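PDB 5HAX: nucleoporin NUP170 from Chaetomium thermophilum, which probably serves as a scaffold nucleoporin of the inner ring of the nuclear pore complex, joining an N-terminal beta-propeller to a helical region. Local coordinates for residues Thr16-Asp20 with Ala592-Arg597; Pro49-His55 with Val482-Arg488; Val120-Pro124 with Gly181-Ile187; Ile58-Val62 with Asn101-Ile105; Ala301-Ser305 with Lys454-Phe459. All blocks are in the same frame, centred on the assembly; numbering follows the deposited sequence.

Interaction 1: Thr16-Asp20 with Ala592-Arg597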
# COMPACT_ATOMS: atom_id res chain seq x y z
N THR A 16 -1.05 -18.33 -15.71
CA THR A 16 -1.00 -18.08 -14.27
C THR A 16 -1.01 -16.58 -13.99
O THR A 16 -1.68 -16.12 -13.05
CB THR A 16 0.23 -18.74 -13.67
OG1 THR A 16 0.19 -20.15 -13.92
CG2 THR A 16 0.30 -18.50 -12.16
N LEU A 17 -0.28 -15.80 -14.78
CA LEU A 17 -0.31 -14.35 -14.65
C LEU A 17 -1.74 -13.82 -14.79
O LEU A 17 -2.18 -12.98 -14.00
CB LEU A 17 0.60 -13.70 -15.70
CG LEU A 17 2.10 -13.92 -15.55
CD1 LEU A 17 2.82 -13.47 -16.82
CD2 LEU A 17 2.64 -13.17 -14.34
N GLN A 18 -2.46 -14.31 -15.80
CA GLN A 18 -3.84 -13.86 -16.00
C GLN A 18 -4.74 -14.27 -14.85
O GLN A 18 -5.69 -13.55 -14.52
CB GLN A 18 -4.37 -14.42 -17.32
CG GLN A 18 -3.82 -13.72 -18.56
CD GLN A 18 -4.07 -14.49 -19.84
OE1 GLN A 18 -4.42 -15.67 -19.82
NE2 GLN A 18 -3.90 -13.82 -20.98
N LEU A 19 -4.47 -15.42 -14.24
CA LEU A 19 -5.28 -15.87 -13.11
C LEU A 19 -5.09 -14.95 -11.91
O LEU A 19 -6.07 -14.60 -11.24
CB LEU A 19 -4.92 -17.31 -12.75
CG LEU A 19 -5.93 -18.08 -11.90
CD1 LEU A 19 -7.20 -18.34 -12.69
CD2 LEU A 19 -5.32 -19.38 -11.40
N ASP A 20 -3.85 -14.55 -11.62
CA ASP A 20 -3.60 -13.62 -10.53
C ASP A 20 -4.19 -12.25 -10.82
O ASP A 20 -4.68 -11.57 -9.91
CB ASP A 20 -2.10 -13.50 -10.26
CG ASP A 20 -1.58 -14.52 -9.26
OD1 ASP A 20 -2.39 -15.08 -8.49
OD2 ASP A 20 -0.35 -14.76 -9.23
N ALA A 592 4.35 -23.84 -10.34
CA ALA A 592 4.09 -22.86 -11.39
C ALA A 592 3.64 -21.53 -10.80
O ALA A 592 4.04 -20.46 -11.28
CB ALA A 592 3.05 -23.40 -12.36
N LEU A 593 2.80 -21.57 -9.77
CA LEU A 593 2.31 -20.34 -9.15
C LEU A 593 3.45 -19.57 -8.50
O LEU A 593 3.61 -18.36 -8.72
CB LEU A 593 1.22 -20.66 -8.13
CG LEU A 593 0.48 -19.48 -7.50
CD1 LEU A 593 -0.21 -18.64 -8.56
CD2 LEU A 593 -0.53 -19.99 -6.48
N TYR A 594 4.27 -20.26 -7.70
CA TYR A 594 5.41 -19.62 -7.06
C TYR A 594 6.36 -19.02 -8.08
O TYR A 594 6.75 -17.85 -7.99
CB TYR A 594 6.13 -20.62 -6.16
CG TYR A 594 7.30 -20.04 -5.40
CD1 TYR A 594 7.16 -18.86 -4.68
CD2 TYR A 594 8.53 -20.68 -5.38
CE1 TYR A 594 8.22 -18.32 -3.98
CE2 TYR A 594 9.60 -20.14 -4.68
CZ TYR A 594 9.44 -18.97 -3.98
OH TYR A 594 10.49 -18.43 -3.28
N LEU A 595 6.75 -19.82 -9.08
CA LEU A 595 7.70 -19.34 -10.09
C LEU A 595 7.15 -18.13 -10.83
O LEU A 595 7.89 -17.15 -11.06
CB LEU A 595 8.02 -20.46 -11.08
CG LEU A 595 8.90 -20.06 -12.27
CD1 LEU A 595 10.24 -19.52 -11.80
CD2 LEU A 595 9.09 -21.24 -13.22
N THR A 596 5.88 -18.17 -11.22
CA THR A 596 5.28 -17.04 -11.93
C THR A 596 5.38 -15.77 -11.10
O THR A 596 5.78 -14.71 -11.61
CB THR A 596 3.82 -17.35 -12.25
OG1 THR A 596 3.75 -18.49 -13.12
CG2 THR A 596 3.15 -16.15 -12.93
N ARG A 597 5.03 -15.85 -9.82
CA ARG A 597 5.03 -14.67 -8.97
C ARG A 597 6.44 -14.13 -8.75
O ARG A 597 6.61 -12.93 -8.48
CB ARG A 597 4.34 -14.99 -7.64
CG ARG A 597 2.84 -15.21 -7.79
CD ARG A 597 2.20 -15.79 -6.53
NE ARG A 597 0.74 -15.80 -6.63
CZ ARG A 597 -0.07 -16.34 -5.73
NH1 ARG A 597 0.43 -16.92 -4.64
NH2 ARG A 597 -1.39 -16.30 -5.90

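Interaction 2: Pro49-His55 with Val482-Arg488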
# COMPACT_ATOMS: atom_id res chain seq x y z
N PRO A 49 -3.44 -10.99 11.56
CA PRO A 49 -3.17 -10.33 10.27
C PRO A 49 -2.15 -9.20 10.38
O PRO A 49 -1.53 -8.86 9.36
CB PRO A 49 -4.54 -9.80 9.85
CG PRO A 49 -5.25 -9.55 11.14
CD PRO A 49 -4.76 -10.61 12.10
N PHE A 50 -1.97 -8.63 11.56
CA PHE A 50 -1.00 -7.57 11.81
C PHE A 50 -0.35 -7.85 13.16
O PHE A 50 -0.88 -8.60 13.98
CB PHE A 50 -1.66 -6.19 11.84
CG PHE A 50 -2.41 -5.83 10.58
CD1 PHE A 50 -1.84 -5.01 9.63
CD2 PHE A 50 -3.69 -6.31 10.36
CE1 PHE A 50 -2.53 -4.67 8.48
CE2 PHE A 50 -4.39 -5.98 9.21
CZ PHE A 50 -3.80 -5.16 8.27
N HIS A 51 0.81 -7.24 13.39
CA HIS A 51 1.41 -7.30 14.72
C HIS A 51 2.44 -6.20 14.87
O HIS A 51 3.01 -5.71 13.89
CB HIS A 51 2.03 -8.68 14.99
CG HIS A 51 3.24 -9.00 14.16
ND1 HIS A 51 3.35 -8.64 12.83
CD2 HIS A 51 4.37 -9.68 14.47
CE1 HIS A 51 4.51 -9.07 12.36
NE2 HIS A 51 5.15 -9.70 13.33
N VAL A 52 2.66 -5.80 16.13
CA VAL A 52 3.62 -4.76 16.46
C VAL A 52 5.02 -5.35 16.41
O VAL A 52 5.29 -6.39 17.02
CB VAL A 52 3.32 -4.17 17.85
CG1 VAL A 52 4.31 -3.06 18.19
CG2 VAL A 52 1.89 -3.65 17.92
N VAL A 53 5.93 -4.67 15.72
CA VAL A 53 7.30 -5.17 15.54
C VAL A 53 8.29 -4.39 16.40
O VAL A 53 9.30 -4.96 16.85
CB VAL A 53 7.71 -5.14 14.05
CG1 VAL A 53 6.94 -6.21 13.28
CG2 VAL A 53 7.50 -3.77 13.44
N ARG A 54 8.04 -3.11 16.64
CA ARG A 54 8.92 -2.33 17.51
C ARG A 54 8.24 -1.01 17.85
O ARG A 54 7.20 -0.66 17.29
CB ARG A 54 10.29 -2.08 16.86
CG ARG A 54 10.23 -1.21 15.63
CD ARG A 54 11.56 -1.19 14.88
NE ARG A 54 11.35 -0.93 13.46
CZ ARG A 54 11.40 -1.84 12.50
NH1 ARG A 54 11.18 -1.48 11.24
NH2 ARG A 54 11.68 -3.11 12.77
N HIS A 55 8.85 -0.27 18.78
CA HIS A 55 8.33 1.01 19.24
C HIS A 55 9.49 1.99 19.42
O HIS A 55 10.62 1.59 19.71
CB HIS A 55 7.55 0.87 20.56
CG HIS A 55 8.42 0.59 21.74
ND1 HIS A 55 8.81 -0.69 22.09
CD2 HIS A 55 8.96 1.41 22.67
CE1 HIS A 55 9.56 -0.63 23.18
NE2 HIS A 55 9.67 0.63 23.55
N VAL A 482 6.15 6.13 18.86
CA VAL A 482 5.73 5.65 17.55
C VAL A 482 5.83 4.13 17.56
O VAL A 482 6.91 3.58 17.81
CB VAL A 482 6.59 6.24 16.42
CG1 VAL A 482 6.19 5.65 15.07
CG2 VAL A 482 6.48 7.76 16.39
N HIS A 483 4.71 3.46 17.30
CA HIS A 483 4.66 2.01 17.21
C HIS A 483 4.59 1.59 15.75
O HIS A 483 3.83 2.16 14.96
CB HIS A 483 3.45 1.46 17.96
CG HIS A 483 3.32 1.95 19.37
ND1 HIS A 483 3.75 1.22 20.46
CD2 HIS A 483 2.82 3.11 19.87
CE1 HIS A 483 3.52 1.90 21.56
NE2 HIS A 483 2.95 3.05 21.23
N ILE A 484 5.39 0.59 15.38
CA ILE A 484 5.42 0.06 14.02
C ILE A 484 4.56 -1.19 13.97
O ILE A 484 4.79 -2.15 14.71
CB ILE A 484 6.86 -0.25 13.56
CG1 ILE A 484 7.77 0.97 13.75
CG2 ILE A 484 6.86 -0.69 12.11
CD1 ILE A 484 7.36 2.19 12.94
N VAL A 485 3.56 -1.17 13.09
CA VAL A 485 2.67 -2.31 12.86
C VAL A 485 2.94 -2.81 11.45
O VAL A 485 3.02 -2.02 10.51
CB VAL A 485 1.19 -1.91 13.03
CG1 VAL A 485 0.28 -3.11 12.80
CG2 VAL A 485 0.96 -1.30 14.41
N ARG A 486 3.07 -4.13 11.31
CA ARG A 486 3.43 -4.76 10.04
C ARG A 486 2.33 -5.73 9.62
O ARG A 486 1.83 -6.51 10.43
CB ARG A 486 4.76 -5.50 10.16
CG ARG A 486 5.18 -6.25 8.89
CD ARG A 486 6.50 -6.98 9.09
NE ARG A 486 7.60 -6.04 9.34
CZ ARG A 486 8.72 -6.35 9.99
NH1 ARG A 486 8.90 -7.58 10.47
NH2 ARG A 486 9.66 -5.43 10.17
N ARG A 487 1.96 -5.66 8.34
CA ARG A 487 1.05 -6.64 7.76
C ARG A 487 1.75 -7.97 7.58
O ARG A 487 2.90 -8.03 7.14
CB ARG A 487 0.55 -6.12 6.40
CG ARG A 487 -0.24 -7.11 5.56
CD ARG A 487 -1.52 -7.55 6.24
NE ARG A 487 -2.37 -8.32 5.34
CZ ARG A 487 -3.18 -9.30 5.72
NH1 ARG A 487 -3.28 -9.64 7.00
NH2 ARG A 487 -3.91 -9.93 4.82
N ARG A 488 1.06 -9.05 7.94
CA ARG A 488 1.60 -10.40 7.81
C ARG A 488 1.02 -11.08 6.58
O ARG A 488 -0.19 -11.03 6.34
CB ARG A 488 1.30 -11.23 9.06
CG ARG A 488 2.15 -10.82 10.24
CD ARG A 488 1.76 -11.51 11.53
NE ARG A 488 2.38 -12.82 11.67
CZ ARG A 488 2.73 -13.36 12.83
NH1 ARG A 488 3.29 -14.57 12.86
NH2 ARG A 488 2.54 -12.71 13.97
O HOH W 1 10.80 -3.30 9.43

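Interaction 3: Val120-Pro124 with Gly181-Ile187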
# COMPACT_ATOMS: atom_id res chain seq x y z
N VAL A 120 4.64 18.01 1.72
CA VAL A 120 3.98 17.79 0.43
C VAL A 120 5.03 17.70 -0.67
O VAL A 120 6.19 18.09 -0.47
CB VAL A 120 2.96 18.91 0.12
CG1 VAL A 120 1.85 18.94 1.17
CG2 VAL A 120 3.67 20.26 0.03
N PRO A 121 4.65 17.19 -1.84
CA PRO A 121 5.57 17.21 -2.98
C PRO A 121 5.80 18.62 -3.48
O PRO A 121 4.98 19.52 -3.24
CB PRO A 121 4.84 16.36 -4.04
CG PRO A 121 3.86 15.54 -3.27
CD PRO A 121 3.45 16.39 -2.11
N PRO A 122 6.91 18.87 -4.17
CA PRO A 122 7.17 20.20 -4.73
C PRO A 122 6.50 20.39 -6.08
O PRO A 122 6.16 19.43 -6.78
CB PRO A 122 8.69 20.23 -4.86
CG PRO A 122 9.05 18.81 -5.14
CD PRO A 122 8.05 17.96 -4.39
N LYS A 123 6.31 21.65 -6.44
CA LYS A 123 5.83 21.97 -7.78
C LYS A 123 6.96 21.75 -8.79
O LYS A 123 8.05 22.29 -8.61
CB LYS A 123 5.34 23.42 -7.84
CG LYS A 123 3.99 23.65 -7.16
CD LYS A 123 3.57 25.12 -7.22
CE LYS A 123 2.26 25.38 -6.48
NZ LYS A 123 1.08 24.77 -7.16
N PRO A 124 6.75 20.94 -9.83
CA PRO A 124 7.83 20.67 -10.78
C PRO A 124 8.36 21.94 -11.44
O PRO A 124 7.65 22.94 -11.58
CB PRO A 124 7.17 19.75 -11.82
CG PRO A 124 6.07 19.09 -11.08
CD PRO A 124 5.56 20.10 -10.10
N GLY A 181 -1.45 17.95 0.07
CA GLY A 181 -0.75 18.21 -1.17
C GLY A 181 -1.07 17.16 -2.22
O GLY A 181 -1.31 16.00 -1.91
N THR A 182 -1.06 17.60 -3.47
CA THR A 182 -1.28 16.71 -4.60
C THR A 182 0.05 16.23 -5.17
O THR A 182 1.13 16.74 -4.85
CB THR A 182 -2.08 17.40 -5.71
OG1 THR A 182 -1.27 18.41 -6.33
CG2 THR A 182 -3.35 18.03 -5.15
N LYS A 183 -0.04 15.23 -6.05
CA LYS A 183 1.14 14.69 -6.72
C LYS A 183 1.93 15.77 -7.44
O LYS A 183 3.16 15.70 -7.51
CB LYS A 183 0.70 13.61 -7.71
CG LYS A 183 1.80 12.68 -8.17
CD LYS A 183 1.25 11.57 -9.07
CE LYS A 183 0.68 12.10 -10.38
NZ LYS A 183 -0.76 12.47 -10.29
N ASP A 184 1.24 16.79 -7.96
CA ASP A 184 1.86 17.86 -8.74
C ASP A 184 2.31 19.04 -7.89
O ASP A 184 2.75 20.05 -8.44
CB ASP A 184 0.90 18.34 -9.82
CG ASP A 184 0.48 17.23 -10.77
OD1 ASP A 184 1.33 16.39 -11.11
OD2 ASP A 184 -0.70 17.21 -11.18
N GLY A 185 2.19 18.95 -6.57
CA GLY A 185 2.65 20.01 -5.69
C GLY A 185 1.62 21.06 -5.33
O GLY A 185 1.98 22.07 -4.70
N ARG A 186 0.36 20.88 -5.71
CA ARG A 186 -0.68 21.82 -5.31
C ARG A 186 -0.95 21.70 -3.82
O ARG A 186 -1.00 20.59 -3.28
CB ARG A 186 -1.96 21.58 -6.11
CG ARG A 186 -1.80 21.73 -7.61
CD ARG A 186 -3.13 21.56 -8.34
NE ARG A 186 -4.02 22.70 -8.12
CZ ARG A 186 -5.21 22.85 -8.71
NH1 ARG A 186 -5.65 21.93 -9.56
NH2 ARG A 186 -5.95 23.91 -8.45
N ILE A 187 -1.13 22.84 -3.15
CA ILE A 187 -1.27 22.91 -1.70
C ILE A 187 -2.65 23.47 -1.38
O ILE A 187 -2.96 24.62 -1.75
CB ILE A 187 -0.17 23.77 -1.06
CG1 ILE A 187 1.21 23.18 -1.37
CG2 ILE A 187 -0.38 23.89 0.44
CD1 ILE A 187 2.36 24.08 -0.97
O HOH W 2 4.08 22.10 -3.38
O HOH W 3 -1.10 25.04 -5.36
O HOH W 4 1.23 22.45 -9.03

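Interaction 4: Ile58-Val62 with Asn101-Ile105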
# COMPACT_ATOMS: atom_id res chain seq x y z
N ILE A 58 9.27 8.96 22.27
CA ILE A 58 9.52 10.38 21.96
C ILE A 58 10.79 10.82 22.68
O ILE A 58 10.96 10.49 23.87
CB ILE A 58 8.31 11.23 22.38
CG1 ILE A 58 7.11 10.92 21.49
CG2 ILE A 58 8.65 12.72 22.30
CD1 ILE A 58 5.80 11.52 21.98
N PRO A 59 11.69 11.55 22.03
CA PRO A 59 12.91 12.01 22.72
C PRO A 59 12.58 12.85 23.95
O PRO A 59 11.61 13.60 23.98
CB PRO A 59 13.63 12.84 21.65
CG PRO A 59 13.14 12.28 20.36
CD PRO A 59 11.72 11.89 20.60
N ASP A 60 13.43 12.71 24.98
CA ASP A 60 13.21 13.43 26.23
C ASP A 60 13.22 14.93 26.02
O ASP A 60 12.48 15.65 26.70
CB ASP A 60 14.28 13.03 27.25
CG ASP A 60 14.11 11.61 27.75
OD1 ASP A 60 12.96 11.16 27.92
OD2 ASP A 60 15.14 10.93 27.98
N LYS A 61 14.05 15.43 25.10
CA LYS A 61 14.09 16.87 24.85
C LYS A 61 12.75 17.39 24.33
O LYS A 61 12.39 18.54 24.61
CB LYS A 61 15.21 17.19 23.85
CG LYS A 61 16.60 17.22 24.48
CD LYS A 61 17.68 16.82 23.49
CE LYS A 61 17.89 17.86 22.40
NZ LYS A 61 18.65 17.31 21.25
N VAL A 62 12.01 16.56 23.59
CA VAL A 62 10.68 16.97 23.14
C VAL A 62 9.72 17.03 24.32
O VAL A 62 8.84 17.89 24.37
CB VAL A 62 10.18 16.01 22.04
CG1 VAL A 62 8.78 16.40 21.59
CG2 VAL A 62 11.14 16.02 20.86
N ASN A 101 18.92 7.53 18.98
CA ASN A 101 19.16 8.76 19.73
C ASN A 101 19.13 9.94 18.76
O ASN A 101 20.18 10.49 18.41
CB ASN A 101 20.49 8.70 20.49
CG ASN A 101 20.72 9.91 21.37
OD1 ASN A 101 19.78 10.46 21.94
ND2 ASN A 101 21.97 10.33 21.48
N PRO A 102 17.95 10.34 18.30
CA PRO A 102 17.87 11.37 17.26
C PRO A 102 18.28 12.75 17.77
O PRO A 102 18.15 13.07 18.95
CB PRO A 102 16.39 11.36 16.85
CG PRO A 102 15.81 10.12 17.45
CD PRO A 102 16.62 9.82 18.66
N GLU A 103 18.78 13.56 16.84
CA GLU A 103 18.97 14.99 17.07
C GLU A 103 17.75 15.74 16.57
O GLU A 103 17.16 15.38 15.55
CB GLU A 103 20.23 15.50 16.37
CG GLU A 103 20.14 15.57 14.85
CD GLU A 103 21.35 16.23 14.22
OE1 GLU A 103 22.41 16.29 14.88
OE2 GLU A 103 21.24 16.71 13.07
N LEU A 104 17.36 16.79 17.30
CA LEU A 104 16.16 17.54 16.98
C LEU A 104 16.48 18.63 15.97
O LEU A 104 17.35 19.48 16.21
CB LEU A 104 15.56 18.15 18.25
CG LEU A 104 15.11 17.17 19.34
CD1 LEU A 104 14.56 17.94 20.53
CD2 LEU A 104 14.07 16.20 18.80
N ILE A 105 15.78 18.61 14.84
CA ILE A 105 15.86 19.67 13.83
C ILE A 105 14.90 20.77 14.28
O ILE A 105 13.69 20.64 14.13
CB ILE A 105 15.53 19.16 12.43
CG1 ILE A 105 16.48 18.02 12.04
CG2 ILE A 105 15.60 20.29 11.42
CD1 ILE A 105 16.11 17.33 10.75

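Interaction 5: Ala301-Ser305 with Lys454-Phe459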
# COMPACT_ATOMS: atom_id res chain seq x y z
N ALA A 301 -8.95 5.29 -8.23
CA ALA A 301 -9.55 4.66 -9.40
C ALA A 301 -8.82 3.38 -9.79
O ALA A 301 -9.42 2.49 -10.41
CB ALA A 301 -9.55 5.64 -10.58
N THR A 302 -7.54 3.26 -9.43
CA THR A 302 -6.82 2.02 -9.69
C THR A 302 -7.40 0.86 -8.91
O THR A 302 -7.31 -0.29 -9.35
CB THR A 302 -5.34 2.20 -9.33
OG1 THR A 302 -5.22 2.61 -7.96
CG2 THR A 302 -4.70 3.26 -10.22
N GLU A 303 -8.01 1.13 -7.75
CA GLU A 303 -8.55 0.09 -6.89
C GLU A 303 -10.00 -0.24 -7.22
O GLU A 303 -10.39 -1.41 -7.16
CB GLU A 303 -8.43 0.52 -5.42
CG GLU A 303 -8.86 -0.55 -4.43
CD GLU A 303 -8.46 -0.21 -3.00
OE1 GLU A 303 -8.08 0.95 -2.74
OE2 GLU A 303 -8.53 -1.11 -2.13
N ALA A 304 -10.81 0.77 -7.56
CA ALA A 304 -12.22 0.55 -7.82
C ALA A 304 -12.74 1.67 -8.72
O ALA A 304 -12.33 2.82 -8.58
CB ALA A 304 -13.02 0.50 -6.52
N SER A 305 -13.64 1.31 -9.64
CA SER A 305 -14.21 2.28 -10.56
C SER A 305 -15.33 3.08 -9.90
O SER A 305 -15.33 4.32 -9.96
CB SER A 305 -14.73 1.57 -11.81
OG SER A 305 -15.46 2.46 -12.63
N LYS A 454 -2.52 -2.64 -12.15
CA LYS A 454 -2.74 -1.26 -12.56
C LYS A 454 -4.21 -0.94 -12.80
O LYS A 454 -4.52 0.18 -13.22
CB LYS A 454 -1.92 -0.95 -13.81
CG LYS A 454 -0.42 -1.13 -13.59
CD LYS A 454 0.41 -0.35 -14.59
CE LYS A 454 1.87 -0.29 -14.17
NZ LYS A 454 2.06 0.42 -12.86
N GLN A 455 -5.11 -1.88 -12.53
CA GLN A 455 -6.54 -1.65 -12.69
C GLN A 455 -7.26 -2.45 -11.61
O GLN A 455 -6.67 -3.35 -11.00
CB GLN A 455 -7.03 -2.06 -14.09
CG GLN A 455 -6.84 -3.53 -14.43
CD GLN A 455 -5.39 -3.89 -14.71
OE1 GLN A 455 -4.67 -3.16 -15.38
NE2 GLN A 455 -4.95 -5.02 -14.17
N PRO A 456 -8.54 -2.16 -11.36
CA PRO A 456 -9.25 -2.82 -10.24
C PRO A 456 -9.15 -4.34 -10.23
O PRO A 456 -8.87 -4.93 -9.18
CB PRO A 456 -10.69 -2.34 -10.43
CG PRO A 456 -10.56 -1.00 -11.07
CD PRO A 456 -9.35 -1.08 -11.96
N LEU A 457 -9.38 -4.99 -11.37
CA LEU A 457 -9.18 -6.43 -11.43
C LEU A 457 -7.71 -6.76 -11.24
O LEU A 457 -6.86 -6.30 -12.02
CB LEU A 457 -9.68 -6.98 -12.77
CG LEU A 457 -11.17 -7.33 -12.86
CD1 LEU A 457 -11.54 -7.72 -14.28
CD2 LEU A 457 -11.54 -8.46 -11.89
N GLY A 458 -7.41 -7.53 -10.20
CA GLY A 458 -6.05 -7.89 -9.86
C GLY A 458 -5.38 -6.96 -8.86
O GLY A 458 -4.35 -7.33 -8.29
N PHE A 459 -5.96 -5.78 -8.62
CA PHE A 459 -5.31 -4.77 -7.79
C PHE A 459 -5.03 -5.29 -6.38
O PHE A 459 -3.96 -5.04 -5.82
CB PHE A 459 -6.18 -3.52 -7.73
CG PHE A 459 -5.64 -2.45 -6.82
CD1 PHE A 459 -4.78 -1.48 -7.31
CD2 PHE A 459 -6.00 -2.41 -5.48
CE1 PHE A 459 -4.29 -0.49 -6.48
CE2 PHE A 459 -5.50 -1.43 -4.65
CZ PHE A 459 -4.65 -0.47 -5.15

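Interaction 1: Thr16-Asp20 with Ala592-Arg597
Thr16 and Leu17 lie against Leu593 and Thr596 where the end of helix 5-20 crosses helix 586-599 at 82°, with the axes of the two short segments 10.1 Å apart. Thr16 directs its CB toward the other helix. With OG1 beside the backbone N (chi1 -59°), its methyl CG2 is anti to that N and meets Leu593 CD1 at 3.6 Å. The two hydroxyls do not pair. Thr596 OG1 donates to Ala592 O of its own helix at 2.7 Å, and Thr16 OG1 bonds to Val12 O. What remains between the threonines is van der Waals contact, chiefly of the Thr596 hydroxyl oxygen with CB and CG2 of Thr16. The tightest spot lies beside it, where Leu17 CD2 presses on Thr596 CG2 at 3.3 Å.

One turn further on, Asp20 faces Arg597 in a side-on salt bridge. Arg597 NE donates to Asp20 OD2 at 3.0 Å, and Arg597 NH2 donates to Asp20 OD1 at the same length. Both bonds are nearly straight and use the syn sides of the carboxylate. The two planes are only 17° apart. Leu593 CG, on the same helix, covers one face of the guanidinium, 3.6 Å above its centre, which probably helps to keep that group flat against the acid.

Arg597 has a second acid, Glu524 of helix 522-533, on the same NH2. Lys415 of helix 411-416 packs near the pair, and Asp20 O is held by Asn461. The contact thus joins the N-terminal helix to the helical region, next to elements of the propeller part of the chain.

Interaction 2: Pro49-His55 with Val482-Arg488
Pro49 begins the contact by offering its carbonyl O to two donors, Arg487 NH1 and Arg488 N, each at 3.0 Å. They arrive from opposite faces of the carbonyl plane. From here strand 50-57 runs antiparallel to strand 481-487. It is the outermost strand of a blade whose other strands come from far later in the chain, the velcro closure of a beta-propeller. Phe50 turns one ring face to Arg487 CD, which lies 4.1 Å from the ring centroid in a CH-pi contact. His51 exchanges backbone bonds with Arg486. Its ring lies between Val53 CG1 on one face and Arg488 CD on the other. Val52 pairs with Val485 without backbone bonds. Val53 and Arg54 together face Ile484, a classic beta bulge: Val53 N bonds to Ile484 O at 2.9 Å, and Ile484 N to Arg54 O. Val53 CG2 is pushed to 3.4 Å from Ile484 CG2, while Val53 CG1 covers the centre of the Arg486 guanidinium. His55 then pairs with His483.

With an alanine at Arg487, Pro49 O is likely to lose one of its donors, Phe50 the cover on one ring face, and Glu462 its salt bridge. Arg54 NH2 and Arg486 NH2 come within 4.0 Å of each other. Glu473, which pairs firmly with Arg486 and only weakly with Arg54, probably offsets this like charge, and a water lies between the two groups.

Interaction 3: Val120-Pro124 with Gly181-Ile187
Val120 and Gly181 meet where two neighbouring propeller blades touch through their loops. Residues 120-124 lead out of the first strand of one blade. Residues 181-187 form the first hairpin of the next, a type I turn from Thr182 to Gly185 with a G1 bulge at Gly185. The tight part is the glycine side. Val120 CG1 lies 3.6 Å from Gly181 CA, filling the place a side chain would need, and Val120 CG2 reaches Ile187 CG1. Pro121 lays its ring along the turn, with CG 3.4 Å from Thr182 O. Its own carbonyl O takes a CA-H...O contact from Gly185 CA at 3.4 Å. At the positive phi of Gly185 (92°) a side chain would be jammed against the carbonyl O of the residue before. A CB there would also run into Pro122 O and Lys123 N. The hairpin is braced from within, because Thr182 OG1 accepts from Arg186 N.

The other side is wet. Lys123 runs over the turn, its CG 3.5 Å from Gly185 O, and bends at the last torsion. One water joins Lys123 NZ to Asp184 O, and a second joins it to Ile187 N. A third lies between the carbonyls of Pro121 and Gly185. All direct contact across the loops is thus van der Waals or CA-H...O. On this side Pro124 CD rests 3.3 Å from Asp184 O.

Interaction 4: Ile58-Val62 with Asn101-Ile105
Lys61 and Leu104 lie side by side and run past each other in opposite directions. They join two parts of the beta-propeller. Helix 60-67 leads from the closing strand 50-57 into the next blade. Residues 101-105 link the third strand of that blade, 91-96, to its outermost strand, 105-107. The side chain of Lys61 traces the contact. Its CB points at the loop and presses on Leu104 CD1 at 3.5 Å, a tight fit. CG and CD then arch a little away from that methyl. A bend at chi3 (70°) brings the chain back, and CE meets Leu104 CD1 again at 3.8 Å. The tip, NZ, comes to rest 4.0 Å from Leu104 CG, so the lysine covers the leucine mainly with its carbons.

The second methyl of Leu104 is used on the inner side. CD2 packs against Val62 CG2 at 3.6 Å and lies near Pro59 CG. Pro59, at the N-cap position of the helix, also approaches Pro102. Trp95 of strand 91-96 touches Pro59, Val62, Pro102 and Leu104 and gives this apolar patch a common floor. At its looser end, Pro59 CG and Pro102 CG stand 4.5 Å apart.

Interaction 5: Ala301-Ser305 with Lys454-Phe459
Phe459 swings its ring out to the far side from its own backbone N (chi1 176°), which sets one ring face over Glu303 CA. That atom stands above the ring centre in a CH-pi contact, 3.9 Å from the centroid. Glu303 extends in the same sense (chi1 -175°), so its CG lies alongside Phe459 CE2 at 3.5 Å, and the carboxylate plane is tilted 32° to the ring. Thr302 OG1 lies 3.6 Å from Phe459 CE1.

Pro456 packs on the backbone of the other loop. Its CB touches Glu303 O at 3.4 Å. Thr302 O lies 3.0 Å from Pro456 N, but a proline nitrogen has no hydrogen to give. Replacing Phe459 by a serine is likely to strip the CH-pi cover from Glu303 CA and the packing from Glu303 CG and Thr302 OG1.

The segments belong to two different blades. Residues 301-305 join strand 293-298 to strand 307-313. Residues 454-459 are part of the connection from strand 440-445 to strand 473-478. The carboxylate of Glu303 lies beside Phe459 CE2, yet its bonds are made with Arg385 and Ser387, so the ring adds apolar contact and no polar partner.

Overall arrangement
The chain starts with helix 5-20, which meets helix 586-599 in interaction 1. That contact closes the widest loop and encloses all the others. Interaction 2 closes the next, from 49-55 to 482-488, and completes the ring of propeller blades. Within it three shorter loops follow in series and none cross. Interaction 4 comes first, directly after strand 50-57, and ties helix 60-67 to the following blade. Interaction 3 joins two adjacent blades through their loops. Interaction 5 links a later blade to the last one. It lies nearest interaction 1, with about 4 Å between nearest atoms, at the side of the propeller facing the helical region. Interactions 1 and 4 are farthest apart, their centres about 47 Å from each other.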